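Local coordinates for protein CaaX farnesyltransferase beta subunit Ram1 (Aspergillus fumigatus, PDB 4L9P) that forms the beta subunit of protein farnesyltransferase, a zinc enzyme that attaches farnesyl to a cysteine near the C-terminus of target proteins, and probably binds the peptide, at residues Gln184-Gly189 and Leu221-Met227; Val200-Tyr204 and Tyr255-Val260. One frame throughout, in Å; residues are numbered along the deposited sequence. Where two conformers were deposited one is given.

Contact 1. Residues Gln184-Gly189 and Leu221-Met227; sequences QNSTGG and LIDRKAM
With CG anti to the backbone N (chi1 -174°) and the chain extended beyond it, the side chain of Q184 carries its amide straight across to the backbone of L221-D223. There both ends of the amide are used at once. OE1 accepts from the backbone N of D223 at 2.8 Å, the N-H pointing almost exactly at the oxygen (177°) and the donor tilted a little from the carbonyl plane. NE2 donates an N-H to the carbonyl O of L221, 2.9 Å away; that oxygen lies close to the plane of the Q184 amide, although the amide nitrogen itself sits above the L221 carbonyl plane. Two bonds to residues flanking I222 fix the rotation of the amide group and leave little doubt which end is oxygen. A water adds a third link, donating to Q184 OE1 and to D223 O while accepting from G189 N, so OE1 is gripped twice.

This is the start of helix 224-234 in the alpha-alpha toroid, met by the loop that follows helix 173-183. D223 is the N-cap: its OD1 takes the N-H of A226 at 3.0 Å, reached from above the carboxylate plane. Facing the cap, the loop folds into a type I beta turn, N185 to G188, and G188 and the following G189 lie against the first helical turn. The methyl of A226 presses on G188 CA at a tight 3.5 Å, and G188 CA, in a buried residue of positive phi, also makes a CA-H...O contact with A226 O. M227, bent at chi2 and chi3, brings SD alongside G189 CA, 3.6 Å away.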
ATOM      1  N   GLN B 184      -5.196 -10.344  22.737  1.00 12.68           N
ATOM      2  CA  GLN B 184      -3.797 -10.787  22.831  1.00 12.21           C
ATOM      3  C   GLN B 184      -3.670 -12.258  23.121  1.00 12.36           C
ATOM      4  O   GLN B 184      -4.308 -12.775  24.053  1.00 15.11           O
ATOM      5  CB  GLN B 184      -3.070 -10.005  23.937  1.00 11.98           C
ATOM      6  CG  GLN B 184      -1.584 -10.326  23.982  1.00 11.86           C
ATOM      7  CD  GLN B 184      -0.819  -9.405  24.874  1.00 12.81           C
ATOM      8  OE1 GLN B 184       0.308  -9.043  24.552  1.00 13.48           O
ATOM      9  NE2 GLN B 184      -1.401  -9.005  26.008  1.00 12.63           N
ATOM     10  N   ASN B 185      -2.835 -12.943  22.358  1.00 10.55           N
ATOM     11  CA  ASN B 185      -2.612 -14.364  22.572  1.00 10.88           C
ATOM     12  C   ASN B 185      -1.487 -14.616  23.543  1.00 12.80           C
ATOM     13  O   ASN B 185      -0.492 -13.894  23.559  1.00 13.81           O
ATOM     14  CB  ASN B 185      -2.351 -15.040  21.239  1.00 11.37           C
ATOM     15  CG  ASN B 185      -3.613 -15.088  20.396  1.00 12.06           C
ATOM     16  OD1 ASN B 185      -4.637 -15.637  20.844  1.00 15.11           O
ATOM     17  ND2 ASN B 185      -3.557 -14.530  19.197  1.00 10.67           N
ATOM     18  N   SER B 186      -1.618 -15.649  24.359  1.00 15.16           N
ATOM     19  CA  SER B 186      -0.603 -15.847  25.399  1.00 17.28           C
ATOM     20  C   SER B 186       0.775 -16.232  24.824  1.00 16.85           C
ATOM     21  O   SER B 186       1.828 -15.977  25.437  1.00 17.56           O
ATOM     22  CB  SER B 186      -1.082 -16.858  26.446  1.00 20.72           C
ATOM     23  OG  SER B 186      -1.186 -18.112  25.845  1.00 22.72           O
ATOM     24  N   THR B 187       0.771 -16.792  23.622  1.00 16.28           N
ATOM     25  CA  THR B 187       1.996 -17.137  22.893  1.00 15.13           C
ATOM     26  C   THR B 187       2.592 -15.935  22.174  1.00 13.86           C
ATOM     27  O   THR B 187       3.660 -16.018  21.532  1.00 15.73           O
ATOM     28  CB  THR B 187       1.702 -18.281  21.856  1.00 15.47           C
ATOM     29  OG1 THR B 187       0.523 -17.945  21.123  1.00 15.63           O
ATOM     30  CG2 THR B 187       1.383 -19.589  22.583  1.00 16.59           C
ATOM     31  N   GLY B 188       1.906 -14.806  22.260  1.00 10.41           N
ATOM     32  CA  GLY B 188       2.472 -13.581  21.721  1.00 10.49           C
ATOM     33  C   GLY B 188       1.667 -12.954  20.592  1.00  8.82           C
ATOM     34  O   GLY B 188       1.142 -13.709  19.733  1.00 10.05           O
ATOM     35  N   GLY B 189       1.630 -11.616  20.502  1.00  8.61           N
ATOM     36  CA  GLY B 189       0.979 -10.879  19.427  1.00  8.22           C
ATOM     37  C   GLY B 189      -0.505 -10.698  19.697  1.00  7.46           C
ATOM     38  O   GLY B 189      -1.084 -11.278  20.651  1.00  8.57           O
ATOM     39  N   LEU B 221      -0.124  -3.620  29.106  1.00 13.81           N
ATOM     40  CA  LEU B 221      -0.942  -4.749  28.715  1.00 13.96           C
ATOM     41  C   LEU B 221      -0.172  -5.677  27.782  1.00 13.52           C
ATOM     42  O   LEU B 221      -0.350  -6.900  27.786  1.00 13.38           O
ATOM     43  CB  LEU B 221      -2.256  -4.251  28.147  1.00 16.91           C
ATOM     44  CG  LEU B 221      -2.424  -3.875  26.709  1.00 20.01           C
ATOM     45  CD1 LEU B 221      -2.579  -5.175  25.869  1.00 21.48           C
ATOM     46  CD2 LEU B 221      -3.666  -3.036  26.591  1.00 20.91           C
ATOM     47  N   ILE B 222       0.676  -5.091  26.954  1.00 13.44           N
ATOM     48  CA  ILE B 222       1.404  -5.877  25.961  1.00 15.14           C
ATOM     49  C   ILE B 222       2.433  -6.819  26.590  1.00 14.80           C
ATOM     50  O   ILE B 222       3.265  -6.380  27.366  1.00 15.12           O
ATOM     51  CB  ILE B 222       2.124  -4.962  24.958  1.00 17.80           C
ATOM     52  CG1 ILE B 222       1.141  -3.955  24.320  1.00 19.70           C
ATOM     53  CG2 ILE B 222       2.919  -5.858  23.946  1.00 18.94           C
ATOM     54  CD1 ILE B 222       1.790  -2.660  23.701  1.00 21.06           C
ATOM     55  N   ASP B 223       2.405  -8.115  26.223  1.00 13.90           N
ATOM     56  CA  ASP B 223       3.455  -9.037  26.637  1.00 13.60           C
ATOM     57  C   ASP B 223       4.585  -8.885  25.621  1.00 11.78           C
ATOM     58  O   ASP B 223       4.540  -9.440  24.529  1.00 11.60           O
ATOM     59  CB  ASP B 223       2.939 -10.491  26.706  1.00 15.33           C
ATOM     60  CG  ASP B 223       4.005 -11.485  27.197  1.00 17.83           C
ATOM     61  OD1 ASP B 223       5.227 -11.207  27.114  1.00 16.99           O
ATOM     62  OD2 ASP B 223       3.611 -12.552  27.697  1.00 20.82           O
ATOM     63  N   ARG B 224       5.578  -8.074  25.975  1.00 12.07           N
ATOM     64  CA  ARG B 224       6.650  -7.746  25.007  1.00 12.40           C
ATOM     65  C   ARG B 224       7.522  -8.901  24.643  1.00 12.48           C
ATOM     66  O   ARG B 224       7.881  -9.040  23.456  1.00 12.34           O
ATOM     67  CB  ARG B 224       7.651  -6.718  25.540  1.00 16.74           C
ATOM     68  CG  ARG B 224       7.368  -5.313  25.528  1.00 21.37           C
ATOM     69  CD  ARG B 224       8.413  -4.842  26.598  1.00 24.62           C
ATOM     70  NE  ARG B 224       9.519  -4.294  25.927  1.00 24.11           N
ATOM     71  CZ  ARG B 224      10.624  -3.788  26.418  1.00 20.01           C
ATOM     72  NH1 ARG B 224      11.006  -3.887  27.716  1.00 17.99           N
ATOM     73  NH2 ARG B 224      11.388  -3.215  25.511  1.00 18.43           N
ATOM     74  N   LYS B 225       7.914  -9.724  25.623  1.00 12.71           N
ATOM     75  CA  LYS B 225       8.728 -10.887  25.297  1.00 13.95           C
ATOM     76  C   LYS B 225       7.978 -11.850  24.369  1.00 12.01           C
ATOM     77  O   LYS B 225       8.550 -12.370  23.397  1.00 12.07           O
ATOM     78  CB  LYS B 225       9.191 -11.627  26.572  1.00 16.95           C
ATOM     79  CG  LYS B 225      10.046 -12.771  26.181  1.00 19.84           C
ATOM     80  CD  LYS B 225      10.772 -13.336  27.343  1.00 21.93           C
ATOM     81  CE  LYS B 225      12.132 -13.656  26.920  1.00 21.89           C
ATOM     82  NZ  LYS B 225      12.842 -14.131  28.084  1.00 21.02           N
ATOM     83  N   ALA B 226       6.680 -12.074  24.636  1.00 10.37           N
ATOM     84  CA  ALA B 226       5.953 -13.012  23.804  1.00  9.78           C
ATOM     85  C   ALA B 226       5.748 -12.385  22.411  1.00  8.65           C
ATOM     86  O   ALA B 226       5.792 -13.093  21.394  1.00  9.46           O
ATOM     87  CB  ALA B 226       4.629 -13.359  24.457  1.00 10.48           C
ATOM     88  N   MET B 227       5.546 -11.068  22.348  1.00  8.37           N
ATOM     89  CA  MET B 227       5.478 -10.418  21.030  1.00  7.73           C
ATOM     90  C   MET B 227       6.750 -10.620  20.211  1.00  7.09           C
ATOM     91  O   MET B 227       6.677 -10.870  18.986  1.00  6.87           O
ATOM     92  CB  MET B 227       5.269  -8.900  21.205  1.00  8.27           C
ATOM     93  CG  MET B 227       5.174  -8.102  19.883  1.00  8.47           C
ATOM     94  SD  MET B 227       3.580  -8.371  19.020  1.00  8.58           S
ATOM     95  CE  MET B 227       2.485  -7.391  20.030  1.00  9.76           C
TER
HETATM   96  O   HOH W   1       2.243 -10.075  22.868  1.00 10.39           O

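Contact 2. Residues Val200-Tyr204 and Tyr255-Val260; sequences VASSY and YCAMVV. With FII ([(3,7,11-trimethyl-dodeca-2,6,10-trienyloxycarbamoyl)-methyl]-phosphonic acid), chain Q.
Y204 and C256 bury the most surface here, with V200 next, where the short segments 200-204 and 255-260 of helices 200-213 and 251-263 run at 39° with axes 8.6 Å apart. Their broadly shared direction beside the ligand pocket is consistent with neighbouring inner helices of the alpha-alpha toroid. The Y204 ring reaches across to the second helix with one face under the sulfur of C256: SG lies 4.3 Å from the ring centroid, offset toward the rim, in a sulfur-aromatic contact. V259 CB meets the same ring at its edge, in plane. V200 CG2 touches C256 CB at 3.7 Å. At the far end of Y204, its ring plane and that of Y255 are inclined at 58°.

Both Y255 and C256 belong to the pocket of the farnesyl diphosphate analogue FII. C1, one of the two terminal methyls of its tail, stands 3.8 Å from C256 SG and meets the Y255 ring at the edge. The chemistry implies a wall that is apolar where the isoprenoid tail ends, with Y255 OH held by the main-chain O of I497 and 2.8 Å from Y204 OH, close enough for a hydrogen bond, though that one is not settled.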
ATOM      1  N   VAL B 200       0.147  -9.523  12.141  1.00  4.50           N
ATOM      2  CA  VAL B 200       0.903  -8.278  12.277  1.00  5.41           C
ATOM      3  C   VAL B 200       0.044  -7.019  12.066  1.00  6.38           C
ATOM      4  O   VAL B 200       0.369  -5.973  12.650  1.00  5.69           O
ATOM      5  CB  VAL B 200       2.094  -8.179  11.291  1.00  7.74           C
ATOM      6  CG1 VAL B 200       3.012  -9.276  11.523  1.00  9.73           C
ATOM      7  CG2 VAL B 200       1.657  -8.119   9.821  1.00  8.32           C
ATOM      8  N   ALA B 201      -1.014  -7.096  11.247  1.00  5.90           N
ATOM      9  CA  ALA B 201      -1.827  -5.881  11.034  1.00  6.42           C
ATOM     10  C   ALA B 201      -2.659  -5.532  12.259  1.00  6.57           C
ATOM     11  O   ALA B 201      -2.800  -4.366  12.628  1.00  7.06           O
ATOM     12  CB  ALA B 201      -2.709  -6.044   9.782  1.00  8.12           C
ATOM     13  N   SER B 202      -3.249  -6.545  12.891  0.66  6.11           N
ATOM     14  CA  SER B 202      -3.987  -6.270  14.117  0.66  6.83           C
ATOM     15  C   SER B 202      -3.037  -5.881  15.241  0.66  6.91           C
ATOM     16  O   SER B 202      -3.412  -5.102  16.119  0.66  6.97           O
ATOM     17  CB  SER B 202      -4.857  -7.480  14.552  0.66  8.01           C
ATOM     18  OG  SER B 202      -4.244  -8.706  14.255  0.66  8.24           O
ATOM     19  N   SER B 203      -1.812  -6.414  15.255  1.00  6.47           N
ATOM     20  CA  SER B 203      -0.855  -5.999  16.272  1.00  6.59           C
ATOM     21  C   SER B 203      -0.401  -4.560  16.046  1.00  6.07           C
ATOM     22  O   SER B 203      -0.292  -3.796  17.024  1.00  7.20           O
ATOM     23  CB  SER B 203       0.339  -6.970  16.193  1.00  5.63           C
ATOM     24  OG  SER B 203      -0.019  -8.263  16.681  1.00  7.03           O
ATOM     25  N   TYR B 204      -0.180  -4.182  14.788  1.00  4.92           N
ATOM     26  CA  TYR B 204       0.148  -2.794  14.464  1.00  4.77           C
ATOM     27  C   TYR B 204      -0.993  -1.865  14.895  1.00  5.41           C
ATOM     28  O   TYR B 204      -0.787  -0.849  15.567  1.00  5.68           O
ATOM     29  CB  TYR B 204       0.388  -2.774  12.958  1.00  5.02           C
ATOM     30  CG  TYR B 204       0.457  -1.409  12.301  1.00  4.40           C
ATOM     31  CD1 TYR B 204       1.675  -0.757  12.098  1.00  3.96           C
ATOM     32  CD2 TYR B 204      -0.689  -0.789  11.789  1.00  4.80           C
ATOM     33  CE1 TYR B 204       1.763   0.454  11.411  1.00  4.54           C
ATOM     34  CE2 TYR B 204      -0.625   0.389  11.071  1.00  5.15           C
ATOM     35  CZ  TYR B 204       0.609   1.009  10.892  1.00  4.36           C
ATOM     36  OH  TYR B 204       0.619   2.187  10.180  1.00  5.70           O
ATOM     37  N   TYR B 255       6.495  -3.955   7.029  1.00  4.00           N
ATOM     38  CA  TYR B 255       6.270  -2.650   7.638  1.00  3.85           C
ATOM     39  C   TYR B 255       5.554  -2.778   8.986  1.00  3.91           C
ATOM     40  O   TYR B 255       5.975  -2.165  10.009  1.00  4.14           O
ATOM     41  CB  TYR B 255       5.405  -1.813   6.675  1.00  3.63           C
ATOM     42  CG  TYR B 255       4.842  -0.579   7.305  1.00  3.03           C
ATOM     43  CD1 TYR B 255       5.650   0.522   7.633  1.00  3.89           C
ATOM     44  CD2 TYR B 255       3.481  -0.517   7.579  1.00  3.91           C
ATOM     45  CE1 TYR B 255       5.097   1.631   8.266  1.00  4.03           C
ATOM     46  CE2 TYR B 255       2.920   0.575   8.188  1.00  3.49           C
ATOM     47  CZ  TYR B 255       3.730   1.656   8.548  1.00  3.56           C
ATOM     48  OH  TYR B 255       3.147   2.734   9.198  1.00  3.95           O
ATOM     49  N   CYS B 256       4.472  -3.572   9.061  1.00  4.48           N
ATOM     50  CA  CYS B 256       3.762  -3.673  10.335  1.00  5.26           C
ATOM     51  C   CYS B 256       4.617  -4.334  11.423  1.00  4.31           C
ATOM     52  O   CYS B 256       4.600  -3.862  12.570  1.00  5.42           O
ATOM     53  CB  CYS B 256       2.483  -4.485  10.171  1.00  5.52           C
ATOM     54  SG  CYS B 256       1.198  -3.673   9.149  1.00  6.41           S
ATOM     55  N   ALA B 257       5.369  -5.390  11.063  1.00  4.80           N
ATOM     56  CA  ALA B 257       6.217  -6.026  12.058  1.00  4.96           C
ATOM     57  C   ALA B 257       7.264  -5.049  12.570  1.00  5.68           C
ATOM     58  O   ALA B 257       7.553  -5.001  13.788  1.00  6.57           O
ATOM     59  CB  ALA B 257       6.908  -7.260  11.450  1.00  6.17           C
ATOM     60  N   MET B 258       7.887  -4.300  11.657  1.00  4.91           N
ATOM     61  CA  MET B 258       8.965  -3.411  12.106  1.00  6.00           C
ATOM     62  C   MET B 258       8.485  -2.190  12.863  1.00  5.17           C
ATOM     63  O   MET B 258       9.202  -1.713  13.751  1.00  6.37           O
ATOM     64  CB  MET B 258       9.858  -3.024  10.944  1.00  8.78           C
ATOM     65  CG  MET B 258      10.657  -4.236  10.428  1.00  9.99           C
ATOM     66  SD  MET B 258      11.602  -5.214  11.728  1.00 13.41           S
ATOM     67  CE  MET B 258      12.540  -3.948  12.530  1.00 15.64           C
ATOM     68  N   VAL B 259       7.288  -1.713  12.581  1.00  4.69           N
ATOM     69  CA  VAL B 259       6.727  -0.632  13.411  1.00  4.62           C
ATOM     70  C   VAL B 259       6.443  -1.154  14.795  1.00  5.05           C
ATOM     71  O   VAL B 259       6.752  -0.456  15.784  1.00  6.08           O
ATOM     72  CB  VAL B 259       5.437  -0.093  12.770  1.00  5.02           C
ATOM     73  CG1 VAL B 259       4.621   0.697  13.805  1.00  6.01           C
ATOM     74  CG2 VAL B 259       5.803   0.793  11.580  1.00  5.60           C
ATOM     75  N   VAL B 260       5.828  -2.337  14.935  1.00  5.92           N
ATOM     76  CA  VAL B 260       5.624  -2.903  16.288  1.00  5.38           C
ATOM     77  C   VAL B 260       6.968  -3.092  17.008  1.00  6.94           C
ATOM     78  O   VAL B 260       7.112  -2.742  18.194  1.00  7.30           O
ATOM     79  CB  VAL B 260       4.904  -4.219  16.204  1.00  5.93           C
ATOM     80  CG1 VAL B 260       4.868  -4.989  17.557  1.00  8.07           C
ATOM     81  CG2 VAL B 260       3.441  -3.961  15.698  1.00  6.78           C
TER
HETATM   82  C1  FII Q 608      -0.196  -1.149   6.713  1.00 11.11           C
HETATM   83  C2  FII Q 608      -1.107  -1.769   5.687  1.00 10.84           C
HETATM   84  C6  FII Q 608      -1.848  -2.958   6.134  1.00 12.73           C
HETATM   85  C10 FII Q 608      -0.896  -1.414   4.272  1.00 10.00           C
HETATM   86  C11 FII Q 608      -1.681  -2.032   3.115  1.00  9.72           C
HETATM   87  C12 FII Q 608      -2.796  -1.020   2.722  1.00  8.89           C
HETATM   88  C15 FII Q 608      -3.423  -1.171   1.339  1.00 10.93           C
HETATM   89  C18 FII Q 608      -4.521  -0.208   0.905  1.00 11.22           C
HETATM   90  C22 FII Q 608      -3.239  -2.508   0.693  1.00 14.30           C
HETATM   91  C23 FII Q 608      -3.525  -2.529  -0.801  1.00 17.67           C
HETATM   92  C24 FII Q 608      -3.579  -3.910  -1.334  1.00 15.94           C
HETATM   93  C27 FII Q 608      -4.286  -3.939  -2.651  1.00 12.41           C
HETATM   94  C30 FII Q 608      -3.392  -3.744  -3.863  1.00 12.96           C
HETATM   95  C34 FII Q 608      -5.511  -4.773  -2.679  1.00 12.41           C
HETATM   96  C35 FII Q 608      -6.207  -5.157  -3.968  1.00 13.03           C
HETATM   97  O36 FII Q 608      -7.485  -4.553  -4.054  1.00 11.83           O
HETATM   98  N42 FII Q 608      -7.509  -3.189  -3.938  1.00 10.47           N
HETATM   99  C43 FII Q 608      -7.626  -2.549  -5.180  1.00  7.89           C
HETATM  100  O44 FII Q 608      -7.653  -3.123  -6.279  1.00  8.17           O
HETATM  101  C45 FII Q 608      -7.740  -1.036  -5.056  1.00  5.97           C
HETATM  102  P46 FII Q 608      -6.968  -0.098  -6.475  1.00  4.74           P
HETATM  103  O49 FII Q 608      -5.632  -0.706  -6.686  1.00  5.05           O
HETATM  104  O50 FII Q 608      -7.906  -0.167  -7.640  1.00  7.34           O
HETATM  105  O51 FII Q 608      -6.883   1.330  -5.896  1.00  5.07           O

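Contacts 1 and 2 lie on the same side of the chain's centre, their own centres about 13 Å apart, and all four segments fall within the alpha-alpha toroid domain. Along the chain the segments alternate: 184-189, 200-204, 221-227, then 255-260, so the two contacts cross; helices 224-234 and 251-263 follow each other in sequence. They touch at two places: M227 CG on V260 CG1 (3.9 Å), between those two helices, and G189 C beside S203 OG of helix 200-213 (3.9 Å). The direct packing thus runs from the FII pocket wall at contact 2, about 13 Å from the chain's centre, to the partly buried contact 1, about 25 Å from it and away from the annotated sites.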